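Long-range contacts in ferric-siderophore receptor protein (PDB 2X4L), which probably binds ferric siderophores outside the cell membrane and delivers them to an ABC transporter for iron uptake: residues W29-V39 with P141-R150; V54-V63 with M159-M170. One frame throughout, in Å; residues are numbered along the deposited sequence.

Interaction 1. Residues W29-V39 with P141-R150; sequences WSFKDDRGTTV and PSVAISVFDR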
loop_
_atom_site.group_PDB
_atom_site.type_symbol
_atom_site.label_atom_id
_atom_site.label_comp_id
_atom_site.label_asym_id
_atom_site.label_seq_id
_atom_site.Cartn_x
_atom_site.Cartn_y
_atom_site.Cartn_z
ATOM N N TRP A 29 -3.957 -1.636 -27.859
ATOM C CA TRP A 29 -4.179 -1.360 -26.455
ATOM C C TRP A 29 -3.756 0.042 -26.134
ATOM O O TRP A 29 -2.659 0.471 -26.566
ATOM C CB TRP A 29 -3.230 -2.306 -25.657
ATOM C CG TRP A 29 -3.229 -2.014 -24.125
ATOM C CD1 TRP A 29 -4.219 -2.344 -23.196
ATOM C CD2 TRP A 29 -2.207 -1.352 -23.361
ATOM N NE1 TRP A 29 -3.851 -1.960 -21.959
ATOM C CE2 TRP A 29 -2.651 -1.315 -22.034
ATOM C CE3 TRP A 29 -0.963 -0.766 -23.677
ATOM C CZ2 TRP A 29 -1.888 -0.774 -21.018
ATOM C CZ3 TRP A 29 -0.159 -0.227 -22.578
ATOM C CH2 TRP A 29 -0.666 -0.214 -21.324
ATOM N N SER A 30 -4.579 0.752 -25.351
ATOM C CA SER A 30 -4.287 2.142 -24.977
ATOM C C SER A 30 -4.601 2.297 -23.475
ATOM O O SER A 30 -5.616 1.769 -22.952
ATOM C CB SER A 30 -5.151 3.053 -25.875
ATOM O OG SER A 30 -4.984 4.395 -25.516
ATOM N N PHE A 31 -3.777 3.040 -22.752
ATOM C CA PHE A 31 -4.141 3.423 -21.396
ATOM C C PHE A 31 -3.563 4.782 -21.048
ATOM O O PHE A 31 -2.352 5.006 -21.196
ATOM C CB PHE A 31 -3.595 2.396 -20.398
ATOM C CG PHE A 31 -4.115 2.606 -18.986
ATOM C CD1 PHE A 31 -5.437 2.260 -18.691
ATOM C CD2 PHE A 31 -3.282 3.108 -17.957
ATOM C CE1 PHE A 31 -5.945 2.435 -17.405
ATOM C CE2 PHE A 31 -3.814 3.356 -16.749
ATOM C CZ PHE A 31 -5.073 2.962 -16.403
ATOM N N LYS A 32 -4.370 5.666 -20.499
ATOM C CA LYS A 32 -3.900 6.972 -20.062
ATOM C C LYS A 32 -3.686 6.879 -18.527
ATOM O O LYS A 32 -4.639 6.647 -17.802
ATOM C CB LYS A 32 -4.900 8.041 -20.441
ATOM C CG LYS A 32 -4.436 9.459 -19.996
ATOM C CD LYS A 32 -5.542 10.570 -20.373
ATOM C CE LYS A 32 -5.197 11.939 -19.758
ATOM N NZ LYS A 32 -4.316 12.812 -20.650
ATOM N N ASP A 33 -2.456 7.015 -18.067
ATOM C CA ASP A 33 -2.196 6.863 -16.637
ATOM C C ASP A 33 -2.345 8.139 -15.796
ATOM O O ASP A 33 -2.869 9.173 -16.310
ATOM C CB ASP A 33 -0.777 6.250 -16.392
ATOM C CG ASP A 33 0.386 7.273 -16.585
ATOM O OD1 ASP A 33 0.090 8.471 -16.857
ATOM O OD2 ASP A 33 1.541 6.943 -16.375
ATOM N N ASP A 34 -1.949 8.082 -14.542
ATOM C CA ASP A 34 -2.232 9.203 -13.614
ATOM C C ASP A 34 -1.197 10.304 -13.663
ATOM O O ASP A 34 -1.297 11.324 -12.873
ATOM C CB ASP A 34 -2.359 8.704 -12.179
ATOM C CG ASP A 34 -3.620 7.918 -11.997
ATOM O OD1 ASP A 34 -4.632 8.144 -12.739
ATOM O OD2 ASP A 34 -3.643 7.153 -11.014
ATOM N N ARG A 35 -0.230 10.163 -14.580
ATOM C CA ARG A 35 0.637 11.260 -14.911
ATOM C C ARG A 35 0.022 11.960 -16.115
ATOM O O ARG A 35 0.605 12.880 -16.645
ATOM C CB ARG A 35 2.046 10.788 -15.302
ATOM C CG ARG A 35 2.791 10.141 -14.114
ATOM C CD ARG A 35 4.100 9.598 -14.594
ATOM N NE ARG A 35 3.889 8.555 -15.571
ATOM C CZ ARG A 35 4.839 7.890 -16.235
ATOM N NH1 ARG A 35 6.108 8.140 -16.067
ATOM N NH2 ARG A 35 4.455 6.967 -17.142
ATOM N N GLY A 36 -1.089 11.449 -16.666
ATOM C CA GLY A 36 -1.675 12.088 -17.871
ATOM C C GLY A 36 -1.051 11.602 -19.207
ATOM O O GLY A 36 -1.370 12.122 -20.306
ATOM N N THR A 37 -0.218 10.568 -19.136
ATOM C CA THR A 37 0.391 10.081 -20.351
ATOM C C THR A 37 -0.344 8.860 -20.895
ATOM O O THR A 37 -0.746 7.962 -20.167
ATOM C CB THR A 37 1.879 9.851 -20.217
ATOM O OG1 THR A 37 2.122 8.904 -19.236
ATOM C CG2 THR A 37 2.554 11.085 -19.836
ATOM N N THR A 38 -0.524 8.838 -22.209
ATOM C CA THR A 38 -1.279 7.782 -22.847
ATOM C C THR A 38 -0.308 6.868 -23.530
ATOM O O THR A 38 0.406 7.280 -24.492
ATOM C CB THR A 38 -2.287 8.291 -23.893
ATOM O OG1 THR A 38 -3.241 9.108 -23.237
ATOM C CG2 THR A 38 -3.015 7.115 -24.564
ATOM N N VAL A 39 -0.282 5.631 -23.085
ATOM C CA VAL A 39 0.538 4.628 -23.769
ATOM C C VAL A 39 -0.338 3.905 -24.768
ATOM O O VAL A 39 -1.425 3.461 -24.409
ATOM C CB VAL A 39 1.118 3.627 -22.723
ATOM C CG1 VAL A 39 1.914 2.500 -23.440
ATOM C CG2 VAL A 39 1.959 4.392 -21.682
ATOM N N PRO A 141 7.621 1.519 -22.339
ATOM C CA PRO A 141 6.868 2.602 -21.777
ATOM C C PRO A 141 6.419 2.212 -20.339
ATOM O O PRO A 141 6.348 1.013 -19.962
ATOM C CB PRO A 141 5.598 2.724 -22.703
ATOM C CG PRO A 141 5.517 1.380 -23.232
ATOM C CD PRO A 141 6.858 0.810 -23.380
ATOM N N SER A 142 6.040 3.236 -19.595
ATOM C CA SER A 142 5.547 3.042 -18.251
ATOM C C SER A 142 4.158 3.585 -18.015
ATOM O O SER A 142 3.703 4.566 -18.710
ATOM C CB SER A 142 6.505 3.694 -17.213
ATOM O OG SER A 142 6.665 5.087 -17.528
ATOM N N VAL A 143 3.537 3.024 -16.987
ATOM C CA VAL A 143 2.197 3.419 -16.547
ATOM C C VAL A 143 2.300 3.593 -15.019
ATOM O O VAL A 143 2.808 2.680 -14.313
ATOM C CB VAL A 143 1.162 2.271 -16.870
ATOM C CG1 VAL A 143 -0.119 2.521 -16.095
ATOM C CG2 VAL A 143 0.858 2.177 -18.364
ATOM N N ALA A 144 1.931 4.775 -14.537
ATOM C CA ALA A 144 1.916 5.032 -13.099
ATOM C C ALA A 144 0.440 5.204 -12.616
ATOM O O ALA A 144 -0.322 5.989 -13.172
ATOM C CB ALA A 144 2.697 6.257 -12.788
ATOM N N ILE A 145 0.132 4.582 -11.511
ATOM C CA ILE A 145 -1.099 4.729 -10.803
ATOM C C ILE A 145 -0.852 5.504 -9.532
ATOM O O ILE A 145 0.003 5.158 -8.725
ATOM C CB ILE A 145 -1.763 3.423 -10.483
ATOM C CG1 ILE A 145 -2.028 2.579 -11.785
ATOM C CG2 ILE A 145 -3.114 3.646 -9.723
ATOM C CD1 ILE A 145 -2.987 3.305 -12.778
ATOM N N SER A 146 -1.494 6.656 -9.407
ATOM C CA SER A 146 -1.221 7.548 -8.263
ATOM C C SER A 146 -1.905 7.128 -6.978
ATOM O O SER A 146 -3.069 6.793 -6.918
ATOM C CB SER A 146 -1.626 9.012 -8.554
ATOM O OG SER A 146 -1.261 9.793 -7.371
ATOM N N VAL A 147 -1.064 7.076 -5.951
ATOM C CA VAL A 147 -1.506 6.841 -4.575
ATOM C C VAL A 147 -1.067 8.034 -3.671
ATOM O O VAL A 147 -0.661 7.811 -2.473
ATOM C CB VAL A 147 -0.997 5.496 -4.015
ATOM C CG1 VAL A 147 -1.619 4.345 -4.762
ATOM C CG2 VAL A 147 0.550 5.396 -4.110
ATOM N N PHE A 148 -1.162 9.222 -4.241
ATOM C CA PHE A 148 -0.817 10.504 -3.545
ATOM C C PHE A 148 -2.078 11.343 -3.314
ATOM O O PHE A 148 -2.727 11.701 -4.292
ATOM C CB PHE A 148 0.196 11.330 -4.398
ATOM C CG PHE A 148 0.614 12.633 -3.746
ATOM C CD1 PHE A 148 1.107 12.738 -2.417
ATOM C CD2 PHE A 148 0.526 13.790 -4.492
ATOM C CE1 PHE A 148 1.462 13.977 -1.896
ATOM C CE2 PHE A 148 0.849 15.009 -3.966
ATOM C CZ PHE A 148 1.310 15.126 -2.679
ATOM N N ASP A 149 -2.377 11.686 -2.053
ATOM C CA ASP A 149 -3.262 12.872 -1.833
ATOM C C ASP A 149 -4.627 12.608 -2.458
ATOM O O ASP A 149 -5.223 13.454 -3.187
ATOM C CB ASP A 149 -2.612 14.161 -2.374
ATOM C CG ASP A 149 -3.184 15.420 -1.726
ATOM O OD1 ASP A 149 -3.909 15.383 -0.730
ATOM O OD2 ASP A 149 -2.906 16.522 -2.315
ATOM N N ARG A 150 -5.164 11.435 -2.165
ATOM C CA ARG A 150 -6.502 11.046 -2.620
ATOM C C ARG A 150 -6.984 9.853 -1.784
ATOM O O ARG A 150 -6.183 9.259 -1.065
ATOM C CB ARG A 150 -6.513 10.668 -4.096
ATOM C CG ARG A 150 -5.626 9.438 -4.388
ATOM C CD ARG A 150 -5.238 9.281 -5.904
ATOM N NE ARG A 150 -4.551 10.458 -6.371
ATOM C CZ ARG A 150 -4.530 10.793 -7.677
ATOM N NH1 ARG A 150 -5.156 10.053 -8.585
ATOM N NH2 ARG A 150 -3.882 11.900 -8.064
HETATM O O HOH W 1 -5.216 7.110 -8.649
#
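Asp-33 OD2 is gripped by three N-H groups, one of them from across the contact: Ala-144 N reaches it at 2.9 Å in a nearly straight bond, on the anti side and somewhat out of the carboxylate plane. The other two come from Arg-35, whose NE and NH2 lie side-on to the same oxygen with their guanidinium almost coplanar with it. The first torsion of Asp-33 sets CG between its backbone N and carbonyl carbon (chi1 77°). This turns OD2 out to the strand and OD1 back over the type I turn 33-36, where it takes Arg-35 N in an Asx turn and also Thr-37 N and OG1. NH2 of Arg-35 goes on to bond Ser-142 OG at 2.9 Å, tilted from the guanidinium plane.

The turn connects strands 29-32 and 38-41 into a hairpin, which lies against 142-146, an outermost strand of the parallel sheet in the N-terminal lobe. Val-143 and Ile-145 spend their backbone bonds on strand 113-118, while Ala-144 N and O and Ser-146 N turn to the hairpin, which thus meets the sheet edge mostly through carboxylates. One main-chain bond joins them, Asp-34 N to Ala-144 O at 3.0 Å. Asp-34 OD2 receives Ser-146 N at 2.7 Å on its anti lone pair, and a water bound to the same oxygen also bridges to Ser-146 O and Arg-150 NH1. OD1 is in a salt bridge with Arg-158.

Beside these polar groups the apolar side chains meet: Val-143 divides its methyls, CG1 resting 3.7 Å from Phe-31 CD2 and CG2 meeting the Trp-29 ring at its edge. Ile-145 CD1 reaches the edge of the Phe-31 ring. At the far end the Val-39 side chain crosses that of Pro-141 at about a right angle, with CG1 3.8 Å from Pro-141 CB.

Interaction 2. Residues V54-V63 with M159-M170; sequences VAAALFDYGV and MWELAESLGADM
This is an apolar helix-helix contact in the N-terminal lobe, made where helix 52-60 and helix 153-165 pack with short-segment axes 9.9 Å apart and crossing at -64°. Ala-163 lies at the crossing, its CB touching Leu-58 CD2 at 3.9 Å and Tyr-61 CD2 at 3.6 Å. At one end Met-159 folds back, bent at chi2 and chi3, which carries CE to Val-54 CG1 (3.8 Å) while CG lies against Ala-57 CB.

At the other end both helices stop in Schellman motifs, with Gly-62 and Gly-167 at positive phi, and the chain beyond each continues the contact. Ala-168 CB presses on Tyr-61 O at 3.1 Å, a tight fit, and Val-63 lays CG1 across Leu-166 and CG2 beside Ala-168. The Met-170 sulfur sits obliquely to the Tyr-61 ring, 4.3 Å from SD to the ring centroid, in a Met-aromatic contact, and the same sulfur lies over a face of Trp-160; the exact place of its methyl is doubtful. Cutting Tyr-61 back to an alanine here would probably open a gap beside Met-170 and Ala-163 and leave Tyr-304 N without the hydroxyl it bonds.

Val-175 of the long helix 173-195 packs on Tyr-61, Trp-160 and Met-170, whereas Val-54, Leu-58 and Leu-162 rest on Ile-115 of strand 113-118.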
loop_
_atom_site.group_PDB
_atom_site.type_symbol
_atom_site.label_atom_id
_atom_site.label_comp_id
_atom_site.label_asym_id
_atom_site.label_seq_id
_atom_site.Cartn_x
_atom_site.Cartn_y
_atom_site.Cartn_z
ATOM N N VAL A 54 1.934 -3.835 -7.329
ATOM C CA VAL A 54 1.071 -3.693 -8.515
ATOM C C VAL A 54 0.867 -5.047 -9.194
ATOM O O VAL A 54 -0.268 -5.476 -9.522
ATOM C CB VAL A 54 1.666 -2.666 -9.505
ATOM C CG1 VAL A 54 0.881 -2.685 -10.850
ATOM C CG2 VAL A 54 1.592 -1.279 -8.847
ATOM N N ALA A 55 1.951 -5.855 -9.295
ATOM C CA ALA A 55 1.763 -7.257 -9.819
ATOM C C ALA A 55 0.785 -8.019 -8.930
ATOM O O ALA A 55 -0.041 -8.803 -9.454
ATOM C CB ALA A 55 3.117 -7.967 -9.804
ATOM N N ALA A 56 0.838 -7.807 -7.601
ATOM C CA ALA A 56 -0.044 -8.544 -6.682
ATOM C C ALA A 56 -1.501 -8.178 -7.013
ATOM O O ALA A 56 -2.430 -9.059 -7.033
ATOM C CB ALA A 56 0.331 -8.222 -5.240
ATOM N N ALA A 57 -1.727 -6.875 -7.269
ATOM C CA ALA A 57 -3.125 -6.431 -7.617
ATOM C C ALA A 57 -3.585 -7.028 -8.942
ATOM O O ALA A 57 -4.707 -7.594 -9.017
ATOM C CB ALA A 57 -3.184 -4.908 -7.707
ATOM N N LEU A 58 -2.720 -6.934 -9.940
ATOM C CA LEU A 58 -3.094 -7.463 -11.260
ATOM C C LEU A 58 -3.354 -8.970 -11.171
ATOM O O LEU A 58 -4.309 -9.448 -11.835
ATOM C CB LEU A 58 -1.953 -7.248 -12.267
ATOM C CG LEU A 58 -1.829 -5.779 -12.598
ATOM C CD1 LEU A 58 -0.612 -5.461 -13.464
ATOM C CD2 LEU A 58 -3.061 -5.270 -13.342
ATOM N N PHE A 59 -2.586 -9.715 -10.358
ATOM C CA PHE A 59 -2.812 -11.150 -10.172
ATOM C C PHE A 59 -4.267 -11.437 -9.726
ATOM O O PHE A 59 -4.885 -12.452 -10.199
ATOM C CB PHE A 59 -1.845 -11.675 -9.119
ATOM C CG PHE A 59 -1.963 -13.167 -8.908
ATOM C CD1 PHE A 59 -1.249 -14.059 -9.726
ATOM C CD2 PHE A 59 -2.807 -13.673 -7.930
ATOM C CE1 PHE A 59 -1.398 -15.406 -9.550
ATOM C CE2 PHE A 59 -2.975 -15.084 -7.755
ATOM C CZ PHE A 59 -2.226 -15.936 -8.586
ATOM N N ASP A 60 -4.803 -10.621 -8.809
ATOM C CA ASP A 60 -6.170 -10.880 -8.335
ATOM C C ASP A 60 -7.259 -10.650 -9.410
ATOM O O ASP A 60 -8.441 -11.037 -9.222
ATOM C CB ASP A 60 -6.427 -9.940 -7.149
ATOM C CG ASP A 60 -5.770 -10.408 -5.911
ATOM O OD1 ASP A 60 -5.183 -11.495 -5.837
ATOM O OD2 ASP A 60 -5.823 -9.660 -4.912
ATOM N N TYR A 61 -6.865 -9.964 -10.486
ATOM C CA TYR A 61 -7.742 -9.834 -11.674
ATOM C C TYR A 61 -7.323 -10.756 -12.788
ATOM O O TYR A 61 -7.777 -10.560 -13.882
ATOM C CB TYR A 61 -7.631 -8.399 -12.141
ATOM C CG TYR A 61 -8.147 -7.445 -11.091
ATOM C CD1 TYR A 61 -9.425 -7.629 -10.528
ATOM C CD2 TYR A 61 -7.379 -6.356 -10.616
ATOM C CE1 TYR A 61 -9.938 -6.765 -9.545
ATOM C CE2 TYR A 61 -7.930 -5.474 -9.627
ATOM C CZ TYR A 61 -9.228 -5.701 -9.113
ATOM O OH TYR A 61 -9.685 -4.852 -8.109
ATOM N N GLY A 62 -6.454 -11.727 -12.508
ATOM C CA GLY A 62 -6.047 -12.725 -13.483
ATOM C C GLY A 62 -5.175 -12.207 -14.581
ATOM O O GLY A 62 -5.121 -12.864 -15.651
ATOM N N VAL A 63 -4.413 -11.136 -14.293
ATOM C CA VAL A 63 -3.435 -10.624 -15.273
ATOM C C VAL A 63 -2.053 -11.006 -14.778
ATOM O O VAL A 63 -1.673 -10.596 -13.705
ATOM C CB VAL A 63 -3.616 -9.140 -15.397
ATOM C CG1 VAL A 63 -2.416 -8.423 -16.129
ATOM C CG2 VAL A 63 -4.998 -8.852 -16.090
ATOM N N MET A 159 -6.795 1.107 -11.059
ATOM C CA MET A 159 -6.168 -0.218 -11.246
ATOM C C MET A 159 -7.120 -1.255 -11.869
ATOM O O MET A 159 -6.703 -2.112 -12.675
ATOM C CB MET A 159 -5.645 -0.731 -9.895
ATOM C CG MET A 159 -4.762 -2.036 -10.022
ATOM S SD MET A 159 -3.229 -1.771 -11.003
ATOM C CE MET A 159 -2.262 -0.924 -9.769
ATOM N N TRP A 160 -8.404 -1.211 -11.458
ATOM C CA TRP A 160 -9.416 -2.037 -12.088
ATOM C C TRP A 160 -9.535 -1.746 -13.576
ATOM O O TRP A 160 -9.555 -2.688 -14.405
ATOM C CB TRP A 160 -10.700 -1.775 -11.342
ATOM C CG TRP A 160 -11.956 -2.240 -11.926
ATOM C CD1 TRP A 160 -12.507 -1.864 -13.115
ATOM C CD2 TRP A 160 -12.910 -3.072 -11.287
ATOM N NE1 TRP A 160 -13.676 -2.506 -13.322
ATOM C CE2 TRP A 160 -13.982 -3.230 -12.194
ATOM C CE3 TRP A 160 -12.933 -3.759 -10.071
ATOM C CZ2 TRP A 160 -15.097 -4.026 -11.919
ATOM C CZ3 TRP A 160 -14.050 -4.528 -9.768
ATOM C CH2 TRP A 160 -15.129 -4.660 -10.706
ATOM N N GLU A 161 -9.602 -0.466 -13.940
ATOM C CA GLU A 161 -9.659 -0.117 -15.370
ATOM C C GLU A 161 -8.418 -0.661 -16.104
ATOM O O GLU A 161 -8.553 -1.144 -17.259
ATOM C CB GLU A 161 -9.766 1.419 -15.532
ATOM C CG GLU A 161 -11.087 1.909 -14.950
ATOM C CD GLU A 161 -11.189 3.425 -14.649
ATOM O OE1 GLU A 161 -10.228 4.187 -14.913
ATOM O OE2 GLU A 161 -12.322 3.864 -14.207
ATOM N N LEU A 162 -7.229 -0.513 -15.488
ATOM C CA LEU A 162 -6.015 -0.982 -16.138
ATOM C C LEU A 162 -6.065 -2.488 -16.307
ATOM O O LEU A 162 -5.824 -3.006 -17.411
ATOM C CB LEU A 162 -4.835 -0.579 -15.232
ATOM C CG LEU A 162 -3.446 -1.112 -15.673
ATOM C CD1 LEU A 162 -3.147 -0.639 -17.097
ATOM C CD2 LEU A 162 -2.379 -0.575 -14.741
ATOM N N ALA A 163 -6.456 -3.213 -15.268
ATOM C CA ALA A 163 -6.514 -4.649 -15.397
ATOM C C ALA A 163 -7.477 -5.147 -16.506
ATOM O O ALA A 163 -7.119 -6.022 -17.298
ATOM C CB ALA A 163 -6.909 -5.231 -14.027
ATOM N N GLU A 164 -8.660 -4.546 -16.592
ATOM C CA GLU A 164 -9.626 -4.858 -17.676
ATOM C C GLU A 164 -9.026 -4.580 -19.054
ATOM O O GLU A 164 -9.157 -5.425 -19.984
ATOM C CB GLU A 164 -11.019 -4.226 -17.469
ATOM C CG GLU A 164 -12.078 -4.897 -18.429
ATOM C CD GLU A 164 -13.485 -4.256 -18.361
ATOM O OE1 GLU A 164 -13.790 -3.756 -17.292
ATOM O OE2 GLU A 164 -14.276 -4.192 -19.370
ATOM N N SER A 165 -8.280 -3.479 -19.189
ATOM C CA SER A 165 -7.662 -3.163 -20.506
ATOM C C SER A 165 -6.633 -4.217 -20.892
ATOM O O SER A 165 -6.408 -4.492 -22.059
ATOM C CB SER A 165 -6.970 -1.820 -20.411
ATOM O OG SER A 165 -5.681 -1.830 -19.797
ATOM N N LEU A 166 -6.001 -4.807 -19.891
ATOM C CA LEU A 166 -5.002 -5.845 -20.119
ATOM C C LEU A 166 -5.575 -7.284 -20.295
ATOM O O LEU A 166 -4.792 -8.258 -20.479
ATOM C CB LEU A 166 -3.951 -5.822 -18.951
ATOM C CG LEU A 166 -3.181 -4.512 -18.876
ATOM C CD1 LEU A 166 -2.406 -4.512 -17.571
ATOM C CD2 LEU A 166 -2.222 -4.435 -20.026
ATOM N N GLY A 167 -6.882 -7.440 -20.217
ATOM C CA GLY A 167 -7.450 -8.761 -20.483
ATOM C C GLY A 167 -8.155 -9.433 -19.339
ATOM O O GLY A 167 -8.592 -10.599 -19.471
ATOM N N ALA A 168 -8.332 -8.714 -18.232
ATOM C CA ALA A 168 -9.085 -9.285 -17.104
ATOM C C ALA A 168 -10.597 -9.409 -17.426
ATOM O O ALA A 168 -11.085 -8.818 -18.374
ATOM C CB ALA A 168 -8.867 -8.459 -15.890
ATOM N N ASP A 169 -11.309 -10.224 -16.686
ATOM C CA ASP A 169 -12.776 -10.209 -16.871
ATOM C C ASP A 169 -13.258 -9.462 -15.625
ATOM O O ASP A 169 -13.290 -10.020 -14.509
ATOM C CB ASP A 169 -13.377 -11.623 -16.950
ATOM C CG ASP A 169 -12.725 -12.533 -18.017
ATOM O OD1 ASP A 169 -12.036 -12.036 -18.961
ATOM O OD2 ASP A 169 -12.922 -13.784 -17.892
ATOM N N MET A 170 -13.623 -8.191 -15.800
ATOM C CA MET A 170 -14.047 -7.352 -14.646
ATOM C C MET A 170 -15.516 -7.598 -14.218
ATOM O O MET A 170 -15.990 -7.189 -13.129
ATOM C CB MET A 170 -13.731 -5.882 -14.921
ATOM C CG MET A 170 -12.238 -5.605 -14.898
ATOM S SD MET A 170 -11.399 -6.237 -13.401
ATOM C CE MET A 170 -9.814 -5.493 -13.590
#

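From the N terminus, the hairpin at 29-39 comes first, followed by strand 48-51 and helix 52-60; the chain then runs through strands 67-69, 92-95 and 113-118 before strand 142-146, where interaction 1 closes its loop, and helix 153-165, where interaction 2 closes the second. The loops therefore cross, since the four segments alternate. Strand 142-146 is followed by helix 153-165, and their two partners meet this unit at the sheet edge and on the helix. The contacts also touch: Trp-29 NE1 probably bonds Ser-165 OG, Phe-31 packs on Leu-162, and Ile-145 on Met-159, so that hairpin, sheet and both helices share one core.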